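Local structure of phospho-furanose lactonase (Mycoplasma synoviae, 3OVG) at residues 166-171 / 199-204. The protein hydrolyses phosphorylated furanose lactones such as D-xylono-1,4-lactone-5-phosphate, and also carboxy 1,4-lactones, using two zinc ions per subunit. Residues are numbered along the deposited sequence; the frame is centred on the assembly and turned at random.
Sequences LELKAL and AKHLIG
The imidazole ring of His201 is the one flat side chain in this contact, and two leucines of 166-171 meet it. Leu171 CD1 sits at the ring edge, near the ring plane, 4.3 Å from His201 ND1. Leu168 CD1 approaches the same nitrogen obliquely, with 3.8 Å between Leu168 CD1 and His201 ND1. With chi1 at -174°, Leu168 CG points away from the backbone N and lies beside the carbonyl carbon, and the end of the side chain comes nearer to helix 195-205 than its first bond would suggest. The side chains of Leu168 and His201 cross at roughly a right angle. Leu348 of helix 343-351 touches both of them. Gln291 of a second subunit also packs on His201.

Leu171 also meets Leu202. Their side chains again cross almost perpendicularly, and Leu171 CD2 lies 3.9 Å from Leu202 CD2. The same Leu202 methyl also reaches the backbone, with Leu202 CD2 3.3 Å from Leu171 O. Val187 of strand 185-190 packs against both leucines from the barrel side.

The two segments belong to neighbouring helices on the outside of the TIM barrel of the phosphotriesterase family. Strand 185-190 links these helices in the chain. The segment axes approach to 10.4 Å and cross at -48°. Leu171 lies about 9 Å, between side chains, from the zinc ligand His188; the contact is near the metal site but not part of it.

No hydrogen bond or salt bridge spans the pair. The contact between the segments therefore rests on buried van der Waals packing of methyl groups against one another, the imidazole and a carbonyl oxygen.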
loop_
_atom_site.group_PDB
_atom_site.type_symbol
_atom_site.label_atom_id
_atom_site.label_comp_id
_atom_site.label_asym_id
_atom_site.label_seq_id
_atom_site.Cartn_x
_atom_site.Cartn_y
_atom_site.Cartn_z
ATOM N N LEU A 166 23.200 -13.799 8.507
ATOM C CA LEU A 166 22.511 -14.286 9.720
ATOM C C LEU A 166 21.939 -15.702 9.570
ATOM O O LEU A 166 21.738 -16.428 10.558
ATOM C CB LEU A 166 21.415 -13.302 10.171
ATOM C CG LEU A 166 21.824 -12.328 11.294
ATOM C CD1 LEU A 166 23.330 -12.056 11.427
ATOM C CD2 LEU A 166 20.998 -11.043 11.361
ATOM N N GLU A 167 21.668 -16.074 8.335
ATOM C CA GLU A 167 21.240 -17.423 8.009
ATOM C C GLU A 167 22.422 -18.418 8.012
ATOM O O GLU A 167 22.251 -19.590 8.345
ATOM C CB GLU A 167 20.479 -17.402 6.660
ATOM C CG GLU A 167 19.267 -16.465 6.760
ATOM C CD GLU A 167 18.541 -16.182 5.438
ATOM O OE1 GLU A 167 19.146 -16.263 4.337
ATOM O OE2 GLU A 167 17.370 -15.819 5.530
ATOM N N LEU A 168 23.607 -17.973 7.600
ATOM C CA LEU A 168 24.763 -18.848 7.707
ATOM C C LEU A 168 25.073 -19.045 9.199
ATOM O O LEU A 168 25.476 -20.105 9.611
ATOM C CB LEU A 168 25.963 -18.275 6.953
ATOM C CG LEU A 168 27.203 -19.177 6.874
ATOM C CD1 LEU A 168 26.814 -20.500 6.258
ATOM C CD2 LEU A 168 28.326 -18.527 6.047
ATOM N N LYS A 169 24.876 -18.006 10.002
ATOM C CA LYS A 169 24.980 -18.117 11.462
ATOM C C LYS A 169 23.988 -19.154 12.017
ATOM O O LYS A 169 24.337 -19.993 12.847
ATOM C CB LYS A 169 24.707 -16.757 12.123
ATOM C CG LYS A 169 25.078 -16.737 13.611
ATOM C CD LYS A 169 25.055 -15.300 14.163
ATOM C CE LYS A 169 25.313 -15.310 15.653
ATOM N NZ LYS A 169 25.127 -13.953 16.204
ATOM N N ALA A 170 22.751 -19.112 11.532
ATOM C CA ALA A 170 21.739 -20.041 12.030
ATOM C C ALA A 170 22.042 -21.451 11.523
ATOM O O ALA A 170 21.798 -22.429 12.236
ATOM C CB ALA A 170 20.328 -19.592 11.604
ATOM N N LEU A 171 22.637 -21.562 10.330
ATOM C CA LEU A 171 23.045 -22.885 9.834
ATOM C C LEU A 171 24.146 -23.469 10.714
ATOM O O LEU A 171 24.150 -24.651 11.016
ATOM C CB LEU A 171 23.506 -22.837 8.349
ATOM C CG LEU A 171 22.388 -22.620 7.317
ATOM C CD1 LEU A 171 22.971 -22.361 5.940
ATOM C CD2 LEU A 171 21.484 -23.833 7.268
ATOM N N ALA A 199 22.875 -27.431 2.037
ATOM C CA ALA A 199 23.433 -28.786 2.199
ATOM C C ALA A 199 24.940 -28.780 2.421
ATOM O O ALA A 199 25.430 -29.310 3.421
ATOM C CB ALA A 199 23.058 -29.728 0.988
ATOM N N LYS A 200 25.682 -28.156 1.517
ATOM C CA LYS A 200 27.144 -28.150 1.629
ATOM C C LYS A 200 27.620 -27.449 2.881
ATOM O O LYS A 200 28.582 -27.874 3.524
ATOM C CB LYS A 200 27.753 -27.509 0.392
ATOM C CG LYS A 200 27.555 -28.391 -0.842
ATOM C CD LYS A 200 27.441 -27.553 -2.109
ATOM C CE LYS A 200 28.743 -27.412 -2.852
ATOM N NZ LYS A 200 28.507 -26.885 -4.262
ATOM N N HIS A 201 26.936 -26.374 3.257
ATOM C CA HIS A 201 27.386 -25.640 4.425
ATOM C C HIS A 201 27.235 -26.501 5.658
ATOM O O HIS A 201 28.176 -26.643 6.416
ATOM C CB HIS A 201 26.676 -24.278 4.572
ATOM C CG HIS A 201 26.963 -23.342 3.452
ATOM N ND1 HIS A 201 26.076 -22.370 3.036
ATOM C CD2 HIS A 201 28.045 -23.240 2.645
ATOM C CE1 HIS A 201 26.600 -21.714 2.018
ATOM N NE2 HIS A 201 27.792 -22.224 1.761
ATOM N N LEU A 202 26.063 -27.081 5.856
ATOM C CA LEU A 202 25.805 -27.861 7.062
ATOM C C LEU A 202 26.830 -28.964 7.182
ATOM O O LEU A 202 27.375 -29.193 8.252
ATOM C CB LEU A 202 24.384 -28.459 7.040
ATOM C CG LEU A 202 23.289 -27.435 7.270
ATOM C CD1 LEU A 202 21.976 -28.139 7.028
ATOM C CD2 LEU A 202 23.364 -26.884 8.695
ATOM N N ILE A 203 27.063 -29.655 6.071
ATOM C CA ILE A 203 28.018 -30.731 6.016
ATOM C C ILE A 203 29.409 -30.188 6.220
ATOM O O ILE A 203 30.219 -30.809 6.870
ATOM C CB ILE A 203 27.940 -31.451 4.656
ATOM C CG1 ILE A 203 26.621 -32.232 4.551
ATOM C CG2 ILE A 203 29.162 -32.333 4.479
ATOM C CD1 ILE A 203 26.253 -32.692 3.077
ATOM N N GLY A 204 29.675 -28.998 5.694
ATOM C CA GLY A 204 30.949 -28.346 5.937
ATOM C C GLY A 204 31.210 -28.036 7.412
ATOM O O GLY A 204 32.363 -28.030 7.857
#